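Local coordinates for protein squalene synthase HpnC (Alicyclobacillus acidocaldarius subsp. acidocaldarius, PDB 4HD1) that probably condenses isoprenyl diphosphates as squalene and phytoene synthases do, at residues F147-D152 against P236-Q241; Q172-D177 against I183-A188; F193-D198 against R204-V209; L215-A220 against A254-Q259. All blocks are in the same frame, centred on the assembly; numbering follows the deposited sequence.

Contact 1: F147-D152 against P236-Q241; sequences FGCLDD and PRLARQ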
loop_
_atom_site.group_PDB
_atom_site.type_symbol
_atom_site.label_atom_id
_atom_site.label_comp_id
_atom_site.label_asym_id
_atom_site.label_seq_id
_atom_site.Cartn_x
_atom_site.Cartn_y
_atom_site.Cartn_z
ATOM N N PHE A 147 13.569 9.039 -2.551
ATOM C CA PHE A 147 14.800 9.240 -1.778
ATOM C C PHE A 147 16.105 8.868 -2.499
ATOM O O PHE A 147 17.173 8.956 -1.901
ATOM C CB PHE A 147 14.721 8.448 -0.467
ATOM C CG PHE A 147 13.983 9.157 0.631
ATOM C CD1 PHE A 147 14.665 10.001 1.512
ATOM C CD2 PHE A 147 12.606 8.987 0.792
ATOM C CE1 PHE A 147 13.992 10.661 2.533
ATOM C CE2 PHE A 147 11.931 9.640 1.816
ATOM C CZ PHE A 147 12.625 10.483 2.685
ATOM N N GLY A 148 16.026 8.451 -3.762
ATOM C CA GLY A 148 17.206 7.985 -4.508
ATOM C C GLY A 148 17.772 6.654 -4.022
ATOM O O GLY A 148 18.992 6.443 -4.034
ATOM N N CYS A 149 16.890 5.752 -3.601
ATOM C CA CYS A 149 17.310 4.476 -3.027
ATOM C C CYS A 149 16.745 3.258 -3.747
ATOM O O CYS A 149 16.727 2.164 -3.185
ATOM C CB CYS A 149 16.923 4.412 -1.546
ATOM S SG CYS A 149 17.824 5.589 -0.520
ATOM N N LEU A 150 16.294 3.430 -4.986
ATOM C CA LEU A 150 15.618 2.332 -5.681
ATOM C C LEU A 150 16.537 1.454 -6.548
ATOM O O LEU A 150 16.870 1.797 -7.686
ATOM C CB LEU A 150 14.401 2.832 -6.473
ATOM C CG LEU A 150 13.504 1.751 -7.095
ATOM C CD1 LEU A 150 13.008 0.727 -6.077
ATOM C CD2 LEU A 150 12.335 2.398 -7.829
ATOM N N ASP A 151 16.941 0.323 -5.978
ATOM C CA ASP A 151 17.629 -0.739 -6.705
ATOM C C ASP A 151 16.997 -2.053 -6.264
ATOM O O ASP A 151 16.186 -2.066 -5.327
ATOM C CB ASP A 151 19.129 -0.724 -6.409
ATOM C CG ASP A 151 19.433 -0.796 -4.925
ATOM O OD1 ASP A 151 19.063 -1.790 -4.267
ATOM O OD2 ASP A 151 20.050 0.150 -4.410
ATOM N N ASP A 152 17.376 -3.152 -6.916
ATOM C CA ASP A 152 16.734 -4.450 -6.684
ATOM C C ASP A 152 16.892 -4.969 -5.262
ATOM O O ASP A 152 15.961 -5.563 -4.711
ATOM C CB ASP A 152 17.237 -5.496 -7.682
ATOM C CG ASP A 152 16.844 -5.178 -9.119
ATOM O OD1 ASP A 152 16.134 -4.175 -9.354
ATOM O OD2 ASP A 152 17.252 -5.935 -10.021
ATOM N N PRO A 236 19.058 8.688 6.952
ATOM C CA PRO A 236 18.438 8.561 8.292
ATOM C C PRO A 236 16.965 9.020 8.376
ATOM O O PRO A 236 16.177 8.437 9.125
ATOM C CB PRO A 236 19.336 9.417 9.207
ATOM C CG PRO A 236 20.518 9.838 8.399
ATOM C CD PRO A 236 20.395 9.316 6.996
ATOM N N ARG A 237 16.600 10.041 7.607
ATOM C CA ARG A 237 15.206 10.479 7.536
ATOM C C ARG A 237 14.285 9.367 7.014
ATOM O O ARG A 237 13.243 9.094 7.614
ATOM C CB ARG A 237 15.074 11.736 6.681
ATOM C CG ARG A 237 15.750 12.967 7.261
ATOM C CD ARG A 237 14.751 13.798 8.034
ATOM N NE ARG A 237 14.956 15.229 7.817
ATOM C CZ ARG A 237 13.983 16.135 7.799
ATOM N NH1 ARG A 237 12.718 15.763 7.965
ATOM N NH2 ARG A 237 14.277 17.414 7.597
ATOM N N LEU A 238 14.669 8.718 5.915
ATOM C CA LEU A 238 13.904 7.570 5.425
ATOM C C LEU A 238 13.971 6.390 6.407
ATOM O O LEU A 238 12.973 5.683 6.599
ATOM C CB LEU A 238 14.348 7.149 4.013
ATOM C CG LEU A 238 13.649 5.928 3.378
ATOM C CD1 LEU A 238 12.132 6.044 3.410
ATOM C CD2 LEU A 238 14.130 5.707 1.953
ATOM N N ALA A 239 15.125 6.197 7.043
ATOM C CA ALA A 239 15.287 5.096 7.995
ATOM C C ALA A 239 14.282 5.190 9.140
ATOM O O ALA A 239 13.611 4.208 9.457
ATOM C CB ALA A 239 16.723 5.025 8.526
ATOM N N ARG A 240 14.153 6.373 9.737
ATOM C CA ARG A 240 13.204 6.578 10.835
ATOM C C ARG A 240 11.750 6.408 10.389
ATOM O O ARG A 240 10.921 5.893 11.146
ATOM C CB ARG A 240 13.407 7.944 11.486
ATOM C CG ARG A 240 14.763 8.132 12.142
ATOM C CD ARG A 240 14.816 9.396 12.991
ATOM N NE ARG A 240 16.077 10.109 12.787
ATOM C CZ ARG A 240 16.201 11.252 12.118
ATOM N NH1 ARG A 240 15.135 11.853 11.597
ATOM N NH2 ARG A 240 17.394 11.806 11.976
ATOM N N GLN A 241 11.448 6.831 9.162
ATOM C CA GLN A 241 10.113 6.643 8.587
ATOM C C GLN A 241 9.797 5.153 8.480
ATOM O O GLN A 241 8.726 4.706 8.902
ATOM C CB GLN A 241 10.004 7.309 7.209
ATOM C CG GLN A 241 8.580 7.555 6.737
ATOM C CD GLN A 241 7.868 8.591 7.592
ATOM O OE1 GLN A 241 8.130 9.794 7.491
ATOM N NE2 GLN A 241 6.971 8.125 8.454
#
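The ring of Phe147 is overlaid on one face by the side chain of Leu238. Leu238 CB stands 3.7 Å from the ring centroid and only 7° off the ring normal, a CH-pi contact directed at the middle of the ring. The branch then overhangs the CG-CD2-CE2 side of the ring: Leu238 CD2 settles 3.7 Å from Phe147 CG and equally near its CB, while Leu238 CD1 lies 3.9 Å from Phe147 CE2. With Leu238 CG anti to the backbone N (chi1 179°), the branch leads off over the rim, past the CG-CD2 side. Beside the ring, Cys149 SG touches Leu238 CD2 more loosely, at 4.4 Å. Arg237 adds the root of its side chain, its CB approaching Phe147 CE1 obliquely, and then leads away to give its NH1 to Phe35 O. With the ring of Phe147 gone, as in an alanine here, a gap is likely to open beneath Leu238 CB, and both methyls would lose the rim they lie against. The loop carrying Phe147 makes a sharp change of course: Gly148, with positive phi, closes helix 137-146 in a Schellman motif, and Asp151 caps the start of helix 152-172 while also pairing with Arg154. Leu238, on the first turn of helix 236-257, reaches past the ring to Val143 and Leu144 of helix 137-146. Phe147 also touches Leu40, and Gln241 bonds to Val31 and Phe35, so this helix start is joined both to the turn between helices 137-146 and 152-172 and to the N-terminal part of the chain.

Contact 2: Q172-D177 against I183-A188; sequences QDIDRD and IYVPRA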
loop_
_atom_site.group_PDB
_atom_site.type_symbol
_atom_site.label_atom_id
_atom_site.label_comp_id
_atom_site.label_asym_id
_atom_site.label_seq_id
_atom_site.Cartn_x
_atom_site.Cartn_y
_atom_site.Cartn_z
ATOM N N GLN A 172 -6.072 -7.774 11.253
ATOM C CA GLN A 172 -6.864 -6.990 12.198
ATOM C C GLN A 172 -8.208 -6.531 11.608
ATOM O O GLN A 172 -9.046 -5.995 12.331
ATOM C CB GLN A 172 -6.070 -5.798 12.740
ATOM C CG GLN A 172 -5.954 -4.625 11.779
ATOM C CD GLN A 172 -5.636 -3.310 12.473
ATOM O OE1 GLN A 172 -5.544 -3.235 13.700
ATOM N NE2 GLN A 172 -5.471 -2.258 11.681
ATOM N N ASP A 173 -8.410 -6.753 10.308
ATOM C CA ASP A 173 -9.611 -6.270 9.613
ATOM C C ASP A 173 -10.495 -7.370 9.018
ATOM O O ASP A 173 -11.227 -7.118 8.065
ATOM C CB ASP A 173 -9.232 -5.275 8.505
ATOM C CG ASP A 173 -8.743 -3.935 9.042
ATOM O OD1 ASP A 173 -8.959 -3.627 10.235
ATOM O OD2 ASP A 173 -8.142 -3.178 8.252
ATOM N N ILE A 174 -10.435 -8.576 9.576
ATOM C CA ILE A 174 -11.261 -9.691 9.098
ATOM C C ILE A 174 -12.751 -9.316 9.100
ATOM O O ILE A 174 -13.461 -9.572 8.123
ATOM C CB ILE A 174 -11.040 -10.985 9.928
ATOM C CG1 ILE A 174 -9.553 -11.353 10.037
ATOM C CG2 ILE A 174 -11.832 -12.148 9.351
ATOM C CD1 ILE A 174 -8.871 -11.690 8.727
ATOM N N ASP A 175 -13.209 -8.701 10.192
ATOM C CA ASP A 175 -14.604 -8.277 10.326
ATOM C C ASP A 175 -15.013 -7.253 9.277
ATOM O O ASP A 175 -15.998 -7.453 8.562
ATOM C CB ASP A 175 -14.886 -7.732 11.730
ATOM C CG ASP A 175 -15.899 -8.571 12.502
ATOM O OD1 ASP A 175 -16.473 -9.536 11.946
ATOM O OD2 ASP A 175 -16.135 -8.244 13.683
ATOM N N ARG A 176 -14.252 -6.163 9.188
ATOM C CA ARG A 176 -14.511 -5.109 8.210
ATOM C C ARG A 176 -14.612 -5.683 6.794
ATOM O O ARG A 176 -15.555 -5.369 6.065
ATOM C CB ARG A 176 -13.430 -4.023 8.283
ATOM C CG ARG A 176 -13.651 -2.846 7.341
ATOM C CD ARG A 176 -12.570 -1.787 7.494
ATOM N NE ARG A 176 -12.709 -1.031 8.740
ATOM C CZ ARG A 176 -11.845 -0.112 9.169
ATOM N NH1 ARG A 176 -10.762 0.182 8.459
ATOM N NH2 ARG A 176 -12.063 0.518 10.316
ATOM N N ASP A 177 -13.649 -6.533 6.430
ATOM C CA ASP A 177 -13.568 -7.123 5.092
ATOM C C ASP A 177 -14.725 -8.070 4.805
ATOM O O ASP A 177 -15.228 -8.119 3.679
ATOM C CB ASP A 177 -12.233 -7.853 4.898
ATOM C CG ASP A 177 -11.047 -6.899 4.766
ATOM O OD1 ASP A 177 -11.250 -5.753 4.308
ATOM O OD2 ASP A 177 -9.907 -7.300 5.119
ATOM N N ILE A 183 -12.775 -12.127 1.896
ATOM C CA ILE A 183 -11.941 -12.801 2.879
ATOM C C ILE A 183 -10.535 -12.971 2.308
ATOM O O ILE A 183 -10.357 -13.544 1.227
ATOM C CB ILE A 183 -12.518 -14.166 3.308
ATOM C CG1 ILE A 183 -13.974 -14.008 3.784
ATOM C CG2 ILE A 183 -11.637 -14.797 4.388
ATOM C CD1 ILE A 183 -14.736 -15.310 3.936
ATOM N N TYR A 184 -9.550 -12.460 3.045
ATOM C CA TYR A 184 -8.150 -12.495 2.633
ATOM C C TYR A 184 -7.373 -13.650 3.260
ATOM O O TYR A 184 -6.289 -14.002 2.780
ATOM C CB TYR A 184 -7.468 -11.153 2.933
ATOM C CG TYR A 184 -7.979 -10.031 2.062
ATOM C CD1 TYR A 184 -7.524 -9.879 0.750
ATOM C CD2 TYR A 184 -8.935 -9.134 2.534
ATOM C CE1 TYR A 184 -8.000 -8.862 -0.068
ATOM C CE2 TYR A 184 -9.415 -8.107 1.725
ATOM C CZ TYR A 184 -8.942 -7.973 0.426
ATOM O OH TYR A 184 -9.411 -6.961 -0.384
ATOM N N VAL A 185 -7.921 -14.236 4.325
ATOM C CA VAL A 185 -7.296 -15.401 4.955
ATOM C C VAL A 185 -7.251 -16.526 3.925
ATOM O O VAL A 185 -8.286 -16.880 3.377
ATOM C CB VAL A 185 -8.055 -15.868 6.215
ATOM C CG1 VAL A 185 -7.270 -16.951 6.926
ATOM C CG2 VAL A 185 -8.291 -14.706 7.164
ATOM N N PRO A 186 -6.052 -17.060 3.625
ATOM C CA PRO A 186 -5.951 -18.107 2.602
ATOM C C PRO A 186 -6.736 -19.371 2.964
ATOM O O PRO A 186 -6.736 -19.791 4.131
ATOM C CB PRO A 186 -4.447 -18.393 2.539
ATOM C CG PRO A 186 -3.808 -17.137 3.029
ATOM C CD PRO A 186 -4.724 -16.637 4.106
ATOM N N ARG A 187 -7.380 -19.963 1.958
ATOM C CA ARG A 187 -8.231 -21.143 2.124
ATOM C C ARG A 187 -7.449 -22.361 2.631
ATOM O O ARG A 187 -7.928 -23.089 3.501
ATOM C CB ARG A 187 -8.954 -21.474 0.806
ATOM C CG ARG A 187 -10.353 -22.063 0.980
ATOM C CD ARG A 187 -10.939 -22.602 -0.326
ATOM N NE ARG A 187 -11.973 -21.737 -0.893
ATOM C CZ ARG A 187 -11.726 -20.626 -1.585
ATOM N NH1 ARG A 187 -10.476 -20.238 -1.794
ATOM N NH2 ARG A 187 -12.730 -19.905 -2.061
ATOM N N ALA A 188 -6.245 -22.563 2.094
ATOM C CA ALA A 188 -5.383 -23.690 2.466
ATOM C C ALA A 188 -4.830 -23.582 3.884
ATOM O O ALA A 188 -4.671 -24.593 4.566
ATOM C CB ALA A 188 -4.255 -23.855 1.458
#
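Asp177 and Tyr184 meet carboxylate to ring edge. Asp177 OD2 sits near the ring plane, 3.3 Å from Tyr184 CD2 and 3.5 Å from Tyr184 CE2, with the carboxylate and ring planes 68° apart. An acidic oxygen so placed may be mildly attracted to the ring-edge hydrogens. Tyr184 is fixed from other sides as well: its OH bonds to Asp116 OD1 and its ring stacks with His170. Replacing the carboxylate of Asp177 by the methyl of an alanine is likely to take the neighbour from the CD2-CE2 edge of Tyr184 and open a gap there. Asp173 and Asp177 stand one helical turn apart, Asp177 N bonding back to Asp173 O at 3.0 Å, and together with Asn169 and Gln172 they match the NxxQDxxxD signature of squalene and phytoene synthases, whose aspartates in relatives bind substrate diphosphate through magnesium ions. The apolar half of the contact comes from the turn between these aspartates. Ile174 has CG1 anti to the carbonyl carbon, and chi1 -52° and chi2 -63° together carry CD1 across to Val185; Ile174 CD1 meets Val185 CG2 at 3.4 Å, a tight approach with the two side chains crossing at about a right angle. Beyond them, Ile174 also packs on Ile200 and Pro263, and Val185 on Cys212 of helix 207-227.

Contact 3: F193-D198 against R204-V209; sequences FGATLD and RATDGV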
loop_
_atom_site.group_PDB
_atom_site.type_symbol
_atom_site.label_atom_id
_atom_site.label_comp_id
_atom_site.label_asym_id
_atom_site.label_seq_id
_atom_site.Cartn_x
_atom_site.Cartn_y
_atom_site.Cartn_z
ATOM N N PHE A 193 -5.408 -26.300 9.420
ATOM C CA PHE A 193 -5.784 -26.470 10.824
ATOM C C PHE A 193 -7.234 -26.933 11.013
ATOM O O PHE A 193 -7.827 -26.727 12.074
ATOM C CB PHE A 193 -5.519 -25.181 11.608
ATOM C CG PHE A 193 -4.078 -24.764 11.615
ATOM C CD1 PHE A 193 -3.159 -25.399 12.446
ATOM C CD2 PHE A 193 -3.636 -23.735 10.789
ATOM C CE1 PHE A 193 -1.827 -25.016 12.454
ATOM C CE2 PHE A 193 -2.306 -23.349 10.792
ATOM C CZ PHE A 193 -1.402 -23.989 11.626
ATOM N N GLY A 194 -7.792 -27.565 9.983
ATOM C CA GLY A 194 -9.143 -28.122 10.045
ATOM C C GLY A 194 -10.260 -27.098 10.140
ATOM O O GLY A 194 -11.354 -27.412 10.600
ATOM N N ALA A 195 -9.982 -25.867 9.715
ATOM C CA ALA A 195 -11.007 -24.831 9.655
ATOM C C ALA A 195 -11.387 -24.565 8.201
ATOM O O ALA A 195 -10.721 -25.044 7.281
ATOM C CB ALA A 195 -10.519 -23.557 10.331
ATOM N N THR A 196 -12.469 -23.811 7.996
ATOM C CA THR A 196 -12.927 -23.462 6.655
ATOM C C THR A 196 -13.309 -21.991 6.592
ATOM O O THR A 196 -13.364 -21.314 7.621
ATOM C CB THR A 196 -14.158 -24.289 6.249
ATOM O OG1 THR A 196 -15.139 -24.212 7.290
ATOM C CG2 THR A 196 -13.781 -25.747 5.996
ATOM N N LEU A 197 -13.579 -21.503 5.382
ATOM C CA LEU A 197 -14.037 -20.129 5.186
ATOM C C LEU A 197 -15.399 -19.880 5.847
ATOM O O LEU A 197 -15.716 -18.744 6.211
ATOM C CB LEU A 197 -14.099 -19.788 3.694
ATOM C CG LEU A 197 -12.796 -19.695 2.879
ATOM C CD1 LEU A 197 -13.145 -19.683 1.400
ATOM C CD2 LEU A 197 -11.966 -18.467 3.234
ATOM N N ASP A 198 -16.188 -20.945 6.003
ATOM C CA ASP A 198 -17.482 -20.880 6.692
ATOM C C ASP A 198 -17.357 -20.411 8.139
ATOM O O ASP A 198 -18.219 -19.684 8.631
ATOM C CB ASP A 198 -18.208 -22.231 6.635
ATOM C CG ASP A 198 -19.211 -22.313 5.494
ATOM O OD1 ASP A 198 -19.630 -23.442 5.154
ATOM O OD2 ASP A 198 -19.591 -21.259 4.940
ATOM N N ARG A 204 -16.829 -17.372 13.738
ATOM C CA ARG A 204 -16.472 -18.321 14.785
ATOM C C ARG A 204 -14.965 -18.405 14.926
ATOM O O ARG A 204 -14.269 -18.796 13.986
ATOM C CB ARG A 204 -17.012 -19.711 14.464
ATOM C CG ARG A 204 -18.492 -19.911 14.726
ATOM C CD ARG A 204 -18.848 -21.380 14.552
ATOM N NE ARG A 204 -18.551 -21.853 13.200
ATOM C CZ ARG A 204 -19.468 -22.129 12.278
ATOM N NH1 ARG A 204 -20.760 -21.997 12.557
ATOM N NH2 ARG A 204 -19.095 -22.548 11.075
ATOM N N ALA A 205 -14.464 -18.045 16.103
ATOM C CA ALA A 205 -13.040 -18.133 16.383
ATOM C C ALA A 205 -12.700 -19.496 16.969
ATOM O O ALA A 205 -12.355 -19.611 18.147
ATOM C CB ALA A 205 -12.609 -17.017 17.319
ATOM N N THR A 206 -12.804 -20.530 16.135
ATOM C CA THR A 206 -12.461 -21.890 16.545
ATOM C C THR A 206 -10.952 -21.982 16.753
ATOM O O THR A 206 -10.221 -21.047 16.424
ATOM C CB THR A 206 -12.917 -22.945 15.511
ATOM O OG1 THR A 206 -12.184 -22.776 14.293
ATOM C CG2 THR A 206 -14.413 -22.827 15.227
ATOM N N ASP A 207 -10.496 -23.102 17.308
ATOM C CA ASP A 207 -9.066 -23.350 17.490
ATOM C C ASP A 207 -8.307 -23.350 16.165
ATOM O O ASP A 207 -7.168 -22.889 16.103
ATOM C CB ASP A 207 -8.829 -24.664 18.245
ATOM C CG ASP A 207 -8.797 -24.475 19.755
ATOM O OD1 ASP A 207 -8.507 -23.351 20.220
ATOM O OD2 ASP A 207 -9.051 -25.456 20.483
ATOM N N GLY A 208 -8.946 -23.862 15.115
ATOM C CA GLY A 208 -8.376 -23.850 13.769
ATOM C C GLY A 208 -8.194 -22.437 13.250
ATOM O O GLY A 208 -7.131 -22.091 12.723
ATOM N N VAL A 209 -9.239 -21.625 13.411
ATOM C CA VAL A 209 -9.213 -20.210 13.042
ATOM C C VAL A 209 -8.067 -19.482 13.747
ATOM O O VAL A 209 -7.270 -18.808 13.098
ATOM C CB VAL A 209 -10.565 -19.518 13.342
ATOM C CG1 VAL A 209 -10.445 -18.000 13.269
ATOM C CG2 VAL A 209 -11.635 -20.004 12.377
#
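Both flat groups are approached obliquely by a backbone carbonyl: the Phe193 ring by Gly208 O, which lies 3.7 Å from Phe193 CB, and the Arg204 guanidinium by Asp198 O, 3.9 Å from Arg204 NH2. The latter is proximity only, and the charge of Arg204 is met by a salt bridge with Asp199. The segments join two helix ends: Gly194, with positive phi, is the C-prime residue of the Schellman motif closing helix 187-191, and Thr206 is the N-cap of helix 207-227. The tightest backbone approach lies between Phe193 O and Gly208 CA, 3.4 Å apart. A CB on Gly208 would collide with Phe193 O and with Ala195 CB, so the missing side chain is what lets the two backbones come together. Next to it, Ala195 CB rests 3.9 Å from Gly208 C and 4.2 Å from Val209 CG2, lying against the first turn of the helix. Phe193 CG is anti to the carbonyl carbon (chi1 -61°), which leads the ring away along the same helix to Arg211 and Leu215. Within that first turn, Thr206 OG1 accepts from Val209 N at 3.3 Å, an almost straight capping bond with an angle of 169° at the hydrogen.

Contact 4: L215-A220 against A254-Q259; sequences LEVDRA and AAIRRQ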
loop_
_atom_site.group_PDB
_atom_site.type_symbol
_atom_site.label_atom_id
_atom_site.label_comp_id
_atom_site.label_asym_id
_atom_site.label_seq_id
_atom_site.Cartn_x
_atom_site.Cartn_y
_atom_site.Cartn_z
ATOM N N LEU A 215 -0.515 -18.339 12.326
ATOM C CA LEU A 215 0.403 -18.631 11.228
ATOM C C LEU A 215 0.681 -17.395 10.363
ATOM O O LEU A 215 1.825 -17.159 9.964
ATOM C CB LEU A 215 -0.129 -19.771 10.357
ATOM C CG LEU A 215 0.776 -20.193 9.192
ATOM C CD1 LEU A 215 2.075 -20.811 9.697
ATOM C CD2 LEU A 215 0.056 -21.142 8.245
ATOM N N GLU A 216 -0.363 -16.617 10.083
ATOM C CA GLU A 216 -0.225 -15.392 9.285
ATOM C C GLU A 216 0.586 -14.333 10.028
ATOM O O GLU A 216 1.469 -13.697 9.448
ATOM C CB GLU A 216 -1.594 -14.820 8.877
ATOM C CG GLU A 216 -2.579 -15.813 8.265
ATOM C CD GLU A 216 -2.003 -16.654 7.130
ATOM O OE1 GLU A 216 -0.879 -16.389 6.655
ATOM O OE2 GLU A 216 -2.691 -17.598 6.704
ATOM N N VAL A 217 0.274 -14.161 11.312
ATOM C CA VAL A 217 0.998 -13.243 12.184
ATOM C C VAL A 217 2.501 -13.548 12.172
ATOM O O VAL A 217 3.313 -12.636 11.997
ATOM C CB VAL A 217 0.424 -13.267 13.621
ATOM C CG1 VAL A 217 1.315 -12.488 14.586
ATOM C CG2 VAL A 217 -0.992 -12.708 13.629
ATOM N N ASP A 218 2.856 -14.824 12.326
ATOM C CA ASP A 218 4.251 -15.273 12.278
ATOM C C ASP A 218 4.916 -14.951 10.941
ATOM O O ASP A 218 6.061 -14.500 10.913
ATOM C CB ASP A 218 4.359 -16.784 12.538
ATOM C CG ASP A 218 3.933 -17.185 13.947
ATOM O OD1 ASP A 218 3.553 -16.310 14.756
ATOM O OD2 ASP A 218 3.981 -18.400 14.242
ATOM N N ARG A 219 4.199 -15.197 9.843
ATOM C CA ARG A 219 4.702 -14.917 8.498
ATOM C C ARG A 219 5.036 -13.436 8.332
ATOM O O ARG A 219 6.079 -13.080 7.765
ATOM C CB ARG A 219 3.674 -15.321 7.443
ATOM C CG ARG A 219 3.572 -16.812 7.178
ATOM C CD ARG A 219 2.754 -17.044 5.921
ATOM N NE ARG A 219 2.718 -18.444 5.503
ATOM C CZ ARG A 219 1.614 -19.182 5.438
ATOM N NH1 ARG A 219 0.437 -18.663 5.761
ATOM N NH2 ARG A 219 1.685 -20.445 5.044
ATOM N N ALA A 220 4.140 -12.589 8.842
ATOM C CA ALA A 220 4.275 -11.136 8.758
ATOM C C ALA A 220 5.406 -10.635 9.657
ATOM O O ALA A 220 6.171 -9.749 9.266
ATOM C CB ALA A 220 2.955 -10.446 9.097
ATOM N N ALA A 254 1.085 -7.494 17.684
ATOM C CA ALA A 254 1.120 -7.649 19.135
ATOM C C ALA A 254 -0.273 -7.587 19.759
ATOM O O ALA A 254 -0.563 -8.326 20.693
ATOM C CB ALA A 254 2.045 -6.610 19.760
ATOM N N ALA A 255 -1.134 -6.721 19.231
ATOM C CA ALA A 255 -2.521 -6.633 19.698
ATOM C C ALA A 255 -3.338 -7.871 19.320
ATOM O O ALA A 255 -4.227 -8.283 20.071
ATOM C CB ALA A 255 -3.189 -5.371 19.169
ATOM N N ILE A 256 -3.037 -8.455 18.159
ATOM C CA ILE A 256 -3.687 -9.689 17.705
ATOM C C ILE A 256 -3.306 -10.850 18.624
ATOM O O ILE A 256 -4.167 -11.624 19.051
ATOM C CB ILE A 256 -3.350 -10.004 16.224
ATOM C CG1 ILE A 256 -4.040 -8.994 15.296
ATOM C CG2 ILE A 256 -3.767 -11.426 15.851
ATOM C CD1 ILE A 256 -3.465 -8.934 13.897
ATOM N N ARG A 257 -2.016 -10.946 18.936
ATOM C CA ARG A 257 -1.504 -11.931 19.890
ATOM C C ARG A 257 -2.155 -11.764 21.265
ATOM O O ARG A 257 -2.544 -12.746 21.897
ATOM C CB ARG A 257 0.020 -11.824 20.016
ATOM C CG ARG A 257 0.769 -12.137 18.734
ATOM C CD ARG A 257 2.208 -12.517 19.017
ATOM N NE ARG A 257 3.010 -12.473 17.799
ATOM C CZ ARG A 257 3.684 -11.403 17.384
ATOM N NH1 ARG A 257 3.659 -10.283 18.095
ATOM N NH2 ARG A 257 4.386 -11.454 16.259
ATOM N N ARG A 258 -2.280 -10.512 21.700
ATOM C CA ARG A 258 -2.894 -10.159 22.979
ATOM C C ARG A 258 -4.425 -10.282 22.928
ATOM O O ARG A 258 -5.119 -9.904 23.875
ATOM C CB ARG A 258 -2.483 -8.730 23.353
ATOM C CG ARG A 258 -2.844 -8.280 24.763
ATOM C CD ARG A 258 -3.135 -6.784 24.792
ATOM N NE ARG A 258 -2.039 -5.998 24.224
ATOM C CZ ARG A 258 -2.168 -5.109 23.239
ATOM N NH1 ARG A 258 -3.355 -4.870 22.684
ATOM N NH2 ARG A 258 -1.098 -4.455 22.806
ATOM N N GLN A 259 -4.947 -10.801 21.820
ATOM C CA GLN A 259 -6.377 -11.083 21.691
ATOM C C GLN A 259 -6.611 -12.556 21.383
ATOM O O GLN A 259 -7.700 -12.944 20.956
ATOM C CB GLN A 259 -7.016 -10.198 20.617
ATOM C CG GLN A 259 -7.415 -8.818 21.115
ATOM C CD GLN A 259 -7.754 -7.861 19.987
ATOM O OE1 GLN A 259 -8.886 -7.394 19.876
ATOM N NE2 GLN A 259 -6.772 -7.569 19.141
#
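The end of Arg257, on helix 236-257, comes over Val217 of helix 207-227, at a point where these two consecutive helices run antiparallel as a helical hairpin. Its CB is set so that CG is anti to the carbonyl carbon (chi1 -63°), and the chain stays extended from there to NE. Arg257 CG is the first atom to graze the valine, 4.2 Å from Val217 CG1. Farther along, the same methyl lies 3.6 Å from Arg257 NE; Val217 CG1 is equally near Arg257 NH2 and 3.8 Å from Arg257 CZ, approaching the guanidinium obliquely. At the tip, Arg257 NH2 bonds to Gln221 OE1, one turn on from Val217, so the arginine lies over the valine and ends on a polar mate of the same helix. The other valine branch serves the buried side: Val217 CG2 meets Ile256 CG2 at 3.8 Å, the two side chains passing each other in opposite directions. Tyr261 touches both Val217 and Ile256, and Met171 of helix 152-172 backs Ile256. Helix 236-257 ends just beyond, where Gln259 NE2 folds back to Ala255 O, meeting it from well above the carbonyl plane. On a different side of helix 207-227, Arg219 NH1 pairs with both Asp189 and Glu216; its Glu216 OE1 partner, 2.8 Å away, lies in the guanidinium plane and is approached on the syn side, 29° out of the carboxylate plane.

Contacts 2, 3 and 4 gather on one side of the chain's centre, with centres about 12 to 16 Å apart, and touch one another: Leu197 packs on Ile183 and Arg187, Pro186 on Glu216, and Phe193 on Leu215. They follow in series along the chain. Contact 1 lies remote, about 27 Å from contact 4 and about 40 Å from contact 3, centre to centre. Contacts 2 and 3 are nested within the loop it closes, whereas its segments alternate with those of contact 4. Helix 236-257 carries one segment of contact 1 and one of contact 4, so this helix runs from one contact to the other; helix 207-227 is shared by contacts 3 and 4, beside the aspartate-rich segment of contact 2.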